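Long-range contacts in fibronectin type III domain-containing protein (Simiduia agarivorans, PDB 6P2K), which is a glycoside hydrolase of family 74 that probably cleaves xyloglucan, and whose beta-propeller part binds zinc ions: residues N58-V63 with V75-G80; S101-A106 with G120-D125. All blocks are in the same frame, centred on the assembly; numbering follows the deposited sequence.

Interaction 1 (N58-V63 with V75-G80); sequences NRVFAV and VGTLYG
Phe61 and Ala62 share one acceptor on the partner strand, the carbonyl oxygen of Gly76. Phe61 N reaches Gly76 O at 2.7 Å with a nearly straight N-H (162°), while the longer bond from Ala62 N, 3.3 Å, lies in the carbonyl plane on a lone pair. Two residues facing one make this a classic beta bulge in the antiparallel hairpin of strands 60-66 and 72-77, the first two of a four-stranded propeller blade. Within the same bulge Ala62 O accepts from Gly76 N at 2.8 Å, holding Gly76 through NH and CO alike; ahead of it, Arg59 O receives Leu78 N at 3.1 Å. Thr77 closes the strand with a type I turn: its OG1 accepts from Tyr79 N in an ST turn and donates to Gly80 O at 2.8 Å, a role suiting a short hydroxyl side chain. On one sheet face, beta-branched Val60 lays CG1 on Val75 CG1 at 3.6 Å, chi1 (179° and 177°, anti to N) turning each toward the other. Leu78 CD1 meets the edge of the Phe61 ring at CE2, and its CD2 lies alongside the aliphatic part of Arg59, whose NH1 is salt-bridged to Asp124 and NH2 hydrogen-bonded to Gln713.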
# COMPACT_ATOMS: atom_id res chain seq x y z
N ASN B 58 1.69 51.60 21.03
CA ASN B 58 2.23 50.27 21.29
C ASN B 58 3.42 49.91 20.41
O ASN B 58 3.91 48.78 20.50
CB ASN B 58 1.12 49.23 21.13
CG ASN B 58 0.18 49.21 22.32
OD1 ASN B 58 0.58 49.48 23.45
ND2 ASN B 58 -1.08 48.88 22.07
N ARG B 59 3.90 50.83 19.59
CA ARG B 59 5.13 50.62 18.83
C ARG B 59 6.31 51.01 19.72
O ARG B 59 6.69 52.18 19.79
CB ARG B 59 5.12 51.41 17.53
CG ARG B 59 6.21 51.03 16.54
CD ARG B 59 5.86 51.45 15.13
NE ARG B 59 4.73 50.70 14.60
CZ ARG B 59 4.84 49.59 13.87
NH1 ARG B 59 6.04 49.11 13.58
NH2 ARG B 59 3.76 48.98 13.42
N VAL B 60 6.87 50.02 20.41
CA VAL B 60 7.90 50.27 21.42
C VAL B 60 9.28 50.12 20.79
O VAL B 60 9.57 49.10 20.16
CB VAL B 60 7.74 49.30 22.61
CG1 VAL B 60 8.82 49.55 23.64
CG2 VAL B 60 6.36 49.46 23.23
N PHE B 61 10.13 51.13 20.99
CA PHE B 61 11.48 51.12 20.46
C PHE B 61 12.55 50.94 21.52
O PHE B 61 13.70 50.63 21.17
CB PHE B 61 11.76 52.42 19.69
CG PHE B 61 10.98 52.55 18.41
CD1 PHE B 61 10.98 51.54 17.47
CD2 PHE B 61 10.24 53.69 18.15
CE1 PHE B 61 10.27 51.66 16.30
CE2 PHE B 61 9.52 53.82 16.98
CZ PHE B 61 9.53 52.80 16.05
N ALA B 62 12.23 51.13 22.80
CA ALA B 62 13.24 51.04 23.85
C ALA B 62 12.58 50.83 25.20
O ALA B 62 11.49 51.34 25.46
CB ALA B 62 14.12 52.30 23.88
N VAL B 63 13.27 50.07 26.05
CA VAL B 63 12.87 49.87 27.44
C VAL B 63 14.12 49.96 28.30
O VAL B 63 15.18 49.41 27.95
CB VAL B 63 12.17 48.51 27.65
CG1 VAL B 63 11.80 48.31 29.11
CG2 VAL B 63 10.93 48.40 26.78
N VAL B 75 9.90 53.61 28.91
CA VAL B 75 9.52 52.95 27.67
C VAL B 75 9.43 54.01 26.58
O VAL B 75 8.61 54.93 26.67
CB VAL B 75 8.18 52.20 27.80
CG1 VAL B 75 7.78 51.59 26.46
CG2 VAL B 75 8.27 51.13 28.87
N GLY B 76 10.26 53.88 25.55
CA GLY B 76 10.24 54.79 24.42
C GLY B 76 9.39 54.22 23.29
O GLY B 76 9.63 53.11 22.83
N THR B 77 8.40 55.00 22.87
CA THR B 77 7.48 54.59 21.82
C THR B 77 7.48 55.62 20.69
O THR B 77 8.14 56.66 20.75
CB THR B 77 6.05 54.41 22.35
OG1 THR B 77 5.48 55.70 22.64
CG2 THR B 77 6.05 53.57 23.61
N LEU B 78 6.70 55.31 19.65
CA LEU B 78 6.59 56.20 18.50
C LEU B 78 5.96 57.53 18.88
O LEU B 78 6.20 58.55 18.21
CB LEU B 78 5.79 55.52 17.39
CG LEU B 78 5.63 56.23 16.05
CD1 LEU B 78 6.98 56.48 15.40
CD2 LEU B 78 4.73 55.42 15.12
N TYR B 79 5.16 57.56 19.95
CA TYR B 79 4.51 58.79 20.39
C TYR B 79 5.18 59.40 21.62
O TYR B 79 4.69 60.41 22.14
CB TYR B 79 3.03 58.55 20.68
CG TYR B 79 2.21 59.82 20.66
CD1 TYR B 79 2.03 60.53 19.48
CD2 TYR B 79 1.62 60.31 21.82
CE1 TYR B 79 1.28 61.70 19.45
CE2 TYR B 79 0.87 61.48 21.80
CZ TYR B 79 0.71 62.17 20.61
OH TYR B 79 -0.04 63.33 20.59
N GLY B 80 6.28 58.83 22.10
CA GLY B 80 7.05 59.46 23.15
C GLY B 80 7.32 58.52 24.31
O GLY B 80 6.89 57.37 24.34

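Interaction 2 (S101-A106 with G120-D125); sequences SIASIA and GWRDDD. With ZN (zinc ion), chain Q.
Ser101 reaches over the backbone of Gly120, its OG giving a hydrogen bond to Gly120 O at 2.7 Å and resting 3.6 Å from Trp121 CB. The hydroxyl gets there because OG stands opposite the backbone N about the first torsion (chi1 -172°). Gly120 N returns a bond to Ser101 O, also 2.7 Å, so the NH and CO of one glycine are both held by one serine; this donor sits above the carbonyl plane rather than on a lone pair. Replacing Ser101 with an alanine would probably leave Gly120 O without its hydroxyl donor and let the start of the loop shift. Ala103 CB presses on Gly120 C at 3.4 Å, close enough that a side chain at Gly120 would be tight, which suits glycine here. A type II' turn from Trp121 to Asp124 is closed by Asp124 N to Trp121 O. The indole NE1 donates in its ring plane to Asp125 OD1 at 3.0 Å, meeting the carboxylate from above. The turn delivers Asp124 OD1 to zinc at 2.0 Å; three waters and Gln16 complete a five-ligand site, placed on the loop between strands two and three of a propeller blade.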
# COMPACT_ATOMS: atom_id res chain seq x y z
N SER B 101 9.15 60.44 18.92
CA SER B 101 9.59 59.05 18.92
C SER B 101 10.95 58.90 19.58
O SER B 101 11.92 59.56 19.18
CB SER B 101 9.64 58.51 17.49
OG SER B 101 9.87 57.11 17.48
N ILE B 102 11.04 58.02 20.58
CA ILE B 102 12.25 57.82 21.37
C ILE B 102 12.65 56.36 21.30
O ILE B 102 11.82 55.47 21.49
CB ILE B 102 12.04 58.27 22.83
CG1 ILE B 102 11.76 59.76 22.87
CG2 ILE B 102 13.25 57.94 23.69
CD1 ILE B 102 11.20 60.19 24.17
N ALA B 103 13.94 56.12 21.04
CA ALA B 103 14.45 54.76 20.86
C ALA B 103 15.71 54.48 21.68
O ALA B 103 16.36 53.45 21.44
CB ALA B 103 14.74 54.49 19.38
N SER B 104 16.07 55.34 22.63
CA SER B 104 17.24 55.11 23.47
C SER B 104 17.03 55.78 24.82
O SER B 104 16.59 56.93 24.88
CB SER B 104 18.51 55.66 22.81
OG SER B 104 18.53 55.42 21.41
N ILE B 105 17.34 55.05 25.89
CA ILE B 105 17.35 55.61 27.24
C ILE B 105 18.61 55.12 27.94
O ILE B 105 18.91 53.92 27.93
CB ILE B 105 16.10 55.21 28.06
CG1 ILE B 105 14.83 55.43 27.24
CG2 ILE B 105 16.04 56.00 29.35
CD1 ILE B 105 13.78 54.35 27.44
N ALA B 106 19.36 56.05 28.55
CA ALA B 106 20.61 55.72 29.21
C ALA B 106 20.73 56.50 30.51
O ALA B 106 20.39 57.69 30.56
CB ALA B 106 21.81 56.01 28.30
N GLY B 120 14.41 58.77 18.37
CA GLY B 120 14.81 57.73 17.44
C GLY B 120 13.65 56.82 17.12
O GLY B 120 12.59 56.87 17.75
N TRP B 121 13.89 55.96 16.12
CA TRP B 121 12.86 54.99 15.73
C TRP B 121 13.45 53.75 15.06
O TRP B 121 12.74 53.11 14.28
CB TRP B 121 11.85 55.66 14.79
CG TRP B 121 12.49 56.27 13.59
CD1 TRP B 121 12.70 55.68 12.38
CD2 TRP B 121 13.03 57.60 13.48
NE1 TRP B 121 13.32 56.55 11.52
CE2 TRP B 121 13.53 57.74 12.17
CE3 TRP B 121 13.12 58.68 14.36
CZ2 TRP B 121 14.13 58.92 11.72
CZ3 TRP B 121 13.71 59.85 13.91
CH2 TRP B 121 14.20 59.96 12.60
N ARG B 122 14.71 53.41 15.31
CA ARG B 122 15.35 52.19 14.80
C ARG B 122 15.28 52.21 13.27
O ARG B 122 15.60 53.24 12.67
CB ARG B 122 14.72 50.98 15.47
CG ARG B 122 14.88 50.96 16.97
CD ARG B 122 14.60 49.58 17.55
NE ARG B 122 14.98 49.53 18.95
CZ ARG B 122 16.09 48.95 19.41
NH1 ARG B 122 16.93 48.36 18.57
NH2 ARG B 122 16.35 48.96 20.71
N ASP B 123 14.86 51.12 12.62
CA ASP B 123 14.74 51.05 11.17
C ASP B 123 13.32 51.31 10.69
O ASP B 123 13.03 51.09 9.51
CB ASP B 123 15.22 49.68 10.68
CG ASP B 123 14.54 48.53 11.42
OD1 ASP B 123 14.26 48.68 12.63
OD2 ASP B 123 14.29 47.48 10.79
N ASP B 124 12.43 51.76 11.57
CA ASP B 124 11.03 51.97 11.20
C ASP B 124 10.85 53.30 10.49
O ASP B 124 10.01 54.12 10.89
CB ASP B 124 10.14 51.92 12.44
CG ASP B 124 9.44 50.58 12.60
OD1 ASP B 124 9.76 49.63 11.86
OD2 ASP B 124 8.55 50.48 13.48
N ASP B 125 11.62 53.54 9.42
CA ASP B 125 11.54 54.81 8.72
C ASP B 125 10.19 55.00 8.06
O ASP B 125 9.75 56.15 7.87
CB ASP B 125 12.66 54.91 7.68
CG ASP B 125 14.01 55.24 8.30
OD1 ASP B 125 14.24 56.42 8.63
OD2 ASP B 125 14.84 54.32 8.46
ZN ZN Q . 10.16 47.63 11.93
O HOH W 1 8.23 46.81 11.81
O HOH W 2 10.75 47.46 9.93
O HOH W 3 11.34 48.63 13.36

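How the interactions relate
Interaction 1 closes before interaction 2 opens, and their centres lie 8 Å apart on the same side of the chain's centre. The first joins the two leading strands of one four-stranded blade; the second ties the start of strand 102-108, which leads the next blade, to the loop after its neighbour 114-119. The two blades are sewn together by Phe61 O accepting from Arg122 NE and by a salt bridge from Arg59 NH1 to Asp124 OD2, while Phe61 packs on Ser101 and Ala62 on Ala103. Arg59 is thus a second-shell residue that probably helps orient the zinc-binding carboxylate, linking the hairpin of one blade to the metal site on the other.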